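Local coordinates for protein CT_858 (Chlamydia trachomatis, PDB 3DOR) that probably acts as a secreted serine-type endopeptidase, combining a PDZ-like domain with a peptidase family S41 domain, at residues Lys160-Leu168 with Glu179-Val187. Residues are numbered along the deposited sequence; the frame is centred on the assembly and turned at random.
Sequences KVPSGRTTL and EVRVKWRYV. With SO4 (sulfate ion), chain L.
Glu179 meets Thr167 through methylene and methyl, CB to CG2 at 3.8 Å, next to the last bridge of the antiparallel strands 165-168 and 179-183. In that bridge Val180 forms a hydrogen-bonded antiparallel pair with Leu168: Val180 N gives to Leu168 O and Val180 O accepts from Leu168 N, the second nearly straight at the hydrogen (175°). Both side chains leave on one face and reach Ile110. On the other face, Arg181 turns back over the neighbouring strand because its chain bends at chi2 (59°), laying one face of the guanidinium over Arg165 O, 3.4 Å from its plane. Arg181 NH1 is placed to donate to Thr167 OG1, although that oxygen is modelled too close to Arg181 CD and its position is doubtful. Asp120, a weak long ion-pair partner of Arg181 NH1, also accepts from Thr167 N and Thr166 OG1. Val182 repeats the reciprocal pairing with Thr166, its O taking Thr166 N at 2.7 Å, and its side chain packs on Leu86 and Tyr88 of strand 83-92. Beyond Lys183, whose CB lies 3.9 Å from Arg165 CG, one further backbone bond joins the segments, Trp184 N to Gly164 O at 3.0 Å. Pro162 CG lies over one face of the Trp184 indole, 3.9 Å from the five-membered-ring centroid and 24° off the normal: a CH-pi contact. Arg185 NH1 makes a weak hydrogen bond to O3 of a sulfate that probably came from the crystallisation liquor. Tyr186 offers a ring face to Ser163 CB and an edge to Val161 CG1, at 3.5 Å from CE1. Between the two segments, backbone pairing is thus followed by contacts of Trp184 and Tyr186 with residues 161-163, which lead into the beta hairpin of strands 165-171 and 177-187 in the antiparallel sheet of the PDZ-like domain.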
ATOM      1  N   LYS B 160       0.535 -17.951  21.353  1.00 36.52           N
ATOM      2  CA  LYS B 160      -0.424 -18.985  21.715  1.00 39.00           C
ATOM      3  C   LYS B 160      -1.268 -18.180  22.692  1.00 37.85           C
ATOM      4  O   LYS B 160      -0.718 -17.496  23.550  1.00 38.63           O
ATOM      5  CB  LYS B 160       0.249 -20.130  22.471  1.00 40.67           C
ATOM      6  CG  LYS B 160       1.156 -21.009  21.638  1.00 44.92           C
ATOM      7  CD  LYS B 160       1.722 -22.130  22.503  1.00 47.65           C
ATOM      8  CE  LYS B 160       2.538 -23.117  21.686  1.00 50.19           C
ATOM      9  NZ  LYS B 160       3.215 -24.105  22.571  1.00 51.62           N
ATOM     10  N   VAL B 161      -2.585 -18.234  22.569  1.00 37.51           N
ATOM     11  CA  VAL B 161      -3.429 -17.464  23.472  1.00 38.42           C
ATOM     12  C   VAL B 161      -4.033 -18.290  24.605  1.00 39.33           C
ATOM     13  O   VAL B 161      -4.757 -19.255  24.364  1.00 40.10           O
ATOM     14  CB  VAL B 161      -4.585 -16.781  22.705  1.00 37.56           C
ATOM     15  CG1 VAL B 161      -5.425 -15.950  23.662  1.00 35.97           C
ATOM     16  CG2 VAL B 161      -4.028 -15.909  21.592  1.00 37.34           C
ATOM     17  N   PRO B 162      -3.736 -17.919  25.861  1.00 38.77           N
ATOM     18  CA  PRO B 162      -4.264 -18.628  27.030  1.00 38.08           C
ATOM     19  C   PRO B 162      -5.644 -18.073  27.368  1.00 37.88           C
ATOM     20  O   PRO B 162      -6.096 -17.108  26.755  1.00 36.90           O
ATOM     21  CB  PRO B 162      -3.249 -18.297  28.113  1.00 39.09           C
ATOM     22  CG  PRO B 162      -2.919 -16.859  27.791  1.00 39.50           C
ATOM     23  CD  PRO B 162      -2.742 -16.907  26.270  1.00 39.11           C
ATOM     24  N   SER B 163      -6.303 -18.680  28.347  1.00 38.82           N
ATOM     25  CA  SER B 163      -7.623 -18.246  28.781  1.00 39.73           C
ATOM     26  C   SER B 163      -7.897 -18.859  30.137  1.00 40.14           C
ATOM     27  O   SER B 163      -7.134 -19.696  30.611  1.00 40.93           O
ATOM     28  CB  SER B 163      -8.699 -18.712  27.802  1.00 41.47           C
ATOM     29  OG  SER B 163      -8.796 -20.129  27.805  1.00 43.95           O
ATOM     30  N   GLY B 164      -8.995 -18.445  30.753  1.00 40.74           N
ATOM     31  CA  GLY B 164      -9.342 -18.972  32.052  1.00 42.97           C
ATOM     32  C   GLY B 164      -8.634 -18.234  33.166  1.00 45.87           C
ATOM     33  O   GLY B 164      -8.012 -17.189  32.946  1.00 46.12           O
ATOM     34  N   ARG B 165      -8.716 -18.782  34.371  1.00 46.01           N
ATOM     35  CA  ARG B 165      -8.088 -18.151  35.513  1.00 47.06           C
ATOM     36  C   ARG B 165      -6.640 -18.566  35.662  1.00 45.42           C
ATOM     37  O   ARG B 165      -6.244 -19.650  35.241  1.00 44.76           O
ATOM     38  CB  ARG B 165      -8.865 -18.482  36.787  1.00 50.12           C
ATOM     39  CG  ARG B 165     -10.250 -17.863  36.822  1.00 55.15           C
ATOM     40  CD  ARG B 165     -11.029 -18.324  38.039  1.00 59.58           C
ATOM     41  NE  ARG B 165     -11.303 -19.757  37.990  1.00 62.66           N
ATOM     42  CZ  ARG B 165     -11.845 -20.447  38.989  1.00 63.86           C
ATOM     43  NH1 ARG B 165     -12.168 -19.832  40.121  1.00 64.14           N
ATOM     44  NH2 ARG B 165     -12.064 -21.747  38.853  1.00 63.68           N
ATOM     45  N   THR B 166      -5.854 -17.677  36.258  1.00 43.56           N
ATOM     46  CA  THR B 166      -4.444 -17.923  36.496  1.00 42.47           C
ATOM     47  C   THR B 166      -4.110 -17.244  37.819  1.00 42.38           C
ATOM     48  O   THR B 166      -4.715 -16.235  38.174  1.00 43.53           O
ATOM     49  CB  THR B 166      -3.570 -17.346  35.347  1.00 42.43           C
ATOM     50  OG1 THR B 166      -2.207 -17.737  35.541  1.00 39.88           O
ATOM     51  CG2 THR B 166      -3.670 -15.822  35.299  1.00 41.65           C
ATOM     52  N   THR B 167      -3.157 -17.793  38.558  1.00 41.27           N
ATOM     53  CA  THR B 167      -2.812 -17.214  39.843  1.00 40.33           C
ATOM     54  C   THR B 167      -1.518 -16.424  39.818  1.00 40.55           C
ATOM     55  O   THR B 167      -0.495 -16.892  39.325  1.00 42.08           O
ATOM     56  CB  THR B 167      -2.709 -18.301  40.923  1.00 40.95           C
ATOM     57  OG1 THR B 167      -3.972 -18.962  41.040  1.00 41.58           O
ATOM     58  CG2 THR B 167      -2.341 -17.695  42.267  1.00 40.37           C
ATOM     59  N   LEU B 168      -1.574 -15.216  40.363  1.00 39.50           N
ATOM     60  CA  LEU B 168      -0.406 -14.355  40.420  1.00 38.13           C
ATOM     61  C   LEU B 168       0.085 -14.326  41.861  1.00 37.12           C
ATOM     62  O   LEU B 168      -0.652 -13.920  42.758  1.00 37.31           O
ATOM     63  CB  LEU B 168      -0.772 -12.937  39.979  1.00 35.58           C
ATOM     64  CG  LEU B 168      -1.454 -12.776  38.618  1.00 35.19           C
ATOM     65  CD1 LEU B 168      -1.756 -11.306  38.378  1.00 33.35           C
ATOM     66  CD2 LEU B 168      -0.559 -13.318  37.521  1.00 34.18           C
ATOM     67  N   GLU B 179      -1.639 -14.742  47.075  1.00 40.68           N
ATOM     68  CA  GLU B 179      -1.875 -15.406  45.802  1.00 42.58           C
ATOM     69  C   GLU B 179      -3.174 -14.836  45.259  1.00 41.86           C
ATOM     70  O   GLU B 179      -4.238 -15.055  45.827  1.00 41.79           O
ATOM     71  CB  GLU B 179      -2.002 -16.916  45.985  1.00 44.51           C
ATOM     72  CG  GLU B 179      -0.803 -17.541  46.662  1.00 50.09           C
ATOM     73  CD  GLU B 179      -0.499 -18.925  46.133  1.00 53.52           C
ATOM     74  OE1 GLU B 179      -1.441 -19.739  46.013  1.00 56.48           O
ATOM     75  OE2 GLU B 179       0.685 -19.202  45.841  1.00 56.53           O
ATOM     76  N   VAL B 180      -3.084 -14.088  44.166  1.00 41.79           N
ATOM     77  CA  VAL B 180      -4.264 -13.471  43.591  1.00 41.52           C
ATOM     78  C   VAL B 180      -4.713 -14.190  42.335  1.00 42.55           C
ATOM     79  O   VAL B 180      -4.024 -14.187  41.313  1.00 41.92           O
ATOM     80  CB  VAL B 180      -4.004 -11.979  43.281  1.00 42.77           C
ATOM     81  CG1 VAL B 180      -5.272 -11.313  42.749  1.00 39.41           C
ATOM     82  CG2 VAL B 180      -3.539 -11.277  44.540  1.00 41.60           C
ATOM     83  N   ARG B 181      -5.877 -14.819  42.432  1.00 43.65           N
ATOM     84  CA  ARG B 181      -6.445 -15.551  41.319  1.00 43.76           C
ATOM     85  C   ARG B 181      -7.101 -14.517  40.416  1.00 43.74           C
ATOM     86  O   ARG B 181      -7.961 -13.742  40.844  1.00 41.10           O
ATOM     87  CB  ARG B 181      -7.473 -16.571  41.827  1.00 46.82           C
ATOM     88  CG  ARG B 181      -7.873 -17.647  40.814  1.00 52.38           C
ATOM     89  CD  ARG B 181      -6.672 -18.468  40.345  1.00 55.23           C
ATOM     90  NE  ARG B 181      -7.062 -19.629  39.544  1.00 58.62           N
ATOM     91  CZ  ARG B 181      -6.210 -20.417  38.889  1.00 60.35           C
ATOM     92  NH1 ARG B 181      -4.906 -20.178  38.930  1.00 60.91           N
ATOM     93  NH2 ARG B 181      -6.663 -21.448  38.186  1.00 61.76           N
ATOM     94  N   VAL B 182      -6.667 -14.502  39.163  1.00 42.72           N
ATOM     95  CA  VAL B 182      -7.180 -13.563  38.184  1.00 42.96           C
ATOM     96  C   VAL B 182      -7.673 -14.285  36.926  1.00 41.20           C
ATOM     97  O   VAL B 182      -7.264 -15.413  36.647  1.00 40.37           O
ATOM     98  CB  VAL B 182      -6.073 -12.534  37.838  1.00 43.70           C
ATOM     99  CG1 VAL B 182      -6.198 -12.073  36.412  1.00 44.72           C
ATOM    100  CG2 VAL B 182      -6.171 -11.347  38.784  1.00 43.56           C
ATOM    101  N   LYS B 183      -8.559 -13.640  36.172  1.00 39.97           N
ATOM    102  CA  LYS B 183      -9.079 -14.250  34.953  1.00 41.27           C
ATOM    103  C   LYS B 183      -8.716 -13.486  33.681  1.00 40.18           C
ATOM    104  O   LYS B 183      -8.986 -12.288  33.565  1.00 38.84           O
ATOM    105  CB  LYS B 183     -10.602 -14.383  35.019  1.00 41.38           C
ATOM    106  CG  LYS B 183     -11.175 -15.047  33.781  1.00 45.21           C
ATOM    107  CD  LYS B 183     -12.694 -15.064  33.770  1.00 47.98           C
ATOM    108  CE  LYS B 183     -13.205 -15.869  32.575  1.00 49.56           C
ATOM    109  NZ  LYS B 183     -14.683 -15.779  32.406  1.00 50.91           N
ATOM    110  N   TRP B 184      -8.112 -14.186  32.726  1.00 39.10           N
ATOM    111  CA  TRP B 184      -7.749 -13.570  31.459  1.00 38.10           C
ATOM    112  C   TRP B 184      -8.971 -12.980  30.773  1.00 38.65           C
ATOM    113  O   TRP B 184     -10.060 -13.566  30.789  1.00 38.41           O
ATOM    114  CB  TRP B 184      -7.143 -14.590  30.490  1.00 36.76           C
ATOM    115  CG  TRP B 184      -5.724 -14.987  30.748  1.00 35.54           C
ATOM    116  CD1 TRP B 184      -5.291 -16.153  31.300  1.00 33.88           C
ATOM    117  CD2 TRP B 184      -4.548 -14.231  30.429  1.00 35.82           C
ATOM    118  NE1 TRP B 184      -3.919 -16.174  31.344  1.00 34.79           N
ATOM    119  CE2 TRP B 184      -3.437 -15.007  30.815  1.00 35.40           C
ATOM    120  CE3 TRP B 184      -4.328 -12.974  29.848  1.00 36.38           C
ATOM    121  CZ2 TRP B 184      -2.118 -14.570  30.646  1.00 36.55           C
ATOM    122  CZ3 TRP B 184      -3.019 -12.538  29.674  1.00 35.19           C
ATOM    123  CH2 TRP B 184      -1.930 -13.336  30.073  1.00 38.05           C
ATOM    124  N   ARG B 185      -8.786 -11.813  30.172  1.00 39.47           N
ATOM    125  CA  ARG B 185      -9.848 -11.176  29.414  1.00 40.58           C
ATOM    126  C   ARG B 185      -9.610 -11.797  28.038  1.00 40.84           C
ATOM    127  O   ARG B 185      -8.644 -11.455  27.354  1.00 40.76           O
ATOM    128  CB  ARG B 185      -9.643  -9.663  29.383  1.00 43.33           C
ATOM    129  CG  ARG B 185     -10.763  -8.897  30.059  1.00 46.75           C
ATOM    130  CD  ARG B 185     -10.345  -8.217  31.353  1.00 47.04           C
ATOM    131  NE  ARG B 185     -10.407  -6.768  31.200  1.00 48.86           N
ATOM    132  CZ  ARG B 185     -10.362  -5.894  32.202  1.00 50.42           C
ATOM    133  NH1 ARG B 185     -10.257  -6.312  33.454  1.00 52.04           N
ATOM    134  NH2 ARG B 185     -10.408  -4.594  31.948  1.00 48.63           N
ATOM    135  N   TYR B 186     -10.487 -12.718  27.651  1.00 40.51           N
ATOM    136  CA  TYR B 186     -10.346 -13.459  26.403  1.00 39.92           C
ATOM    137  C   TYR B 186     -11.289 -13.093  25.261  1.00 40.31           C
ATOM    138  O   TYR B 186     -12.476 -12.838  25.457  1.00 41.53           O
ATOM    139  CB  TYR B 186     -10.481 -14.955  26.717  1.00 39.07           C
ATOM    140  CG  TYR B 186     -10.262 -15.899  25.553  1.00 38.35           C
ATOM    141  CD1 TYR B 186      -8.989 -16.123  25.043  1.00 37.31           C
ATOM    142  CD2 TYR B 186     -11.331 -16.588  24.980  1.00 38.00           C
ATOM    143  CE1 TYR B 186      -8.778 -17.014  23.991  1.00 37.80           C
ATOM    144  CE2 TYR B 186     -11.136 -17.482  23.925  1.00 37.42           C
ATOM    145  CZ  TYR B 186      -9.856 -17.691  23.435  1.00 39.99           C
ATOM    146  OH  TYR B 186      -9.651 -18.575  22.391  1.00 38.95           O
ATOM    147  N   VAL B 187     -10.730 -13.067  24.059  1.00 40.88           N
ATOM    148  CA  VAL B 187     -11.485 -12.784  22.848  1.00 39.30           C
ATOM    149  C   VAL B 187     -11.268 -14.012  21.967  1.00 38.81           C
ATOM    150  O   VAL B 187     -10.139 -14.306  21.570  1.00 37.39           O
ATOM    151  CB  VAL B 187     -10.957 -11.514  22.123  1.00 40.52           C
ATOM    152  CG1 VAL B 187     -11.603 -11.383  20.752  1.00 40.02           C
ATOM    153  CG2 VAL B 187     -11.266 -10.270  22.952  1.00 38.21           C
TER
HETATM  154  S   SO4 L 616     -12.418  -8.904  35.512  1.00 63.04           S
HETATM  155  O1  SO4 L 616     -12.845  -8.832  36.972  1.00 62.14           O
HETATM  156  O2  SO4 L 616     -13.585  -8.496  34.642  1.00 61.09           O
HETATM  157  O3  SO4 L 616     -11.262  -7.966  35.227  1.00 61.44           O
HETATM  158  O4  SO4 L 616     -11.970 -10.335  35.256  1.00 61.52           O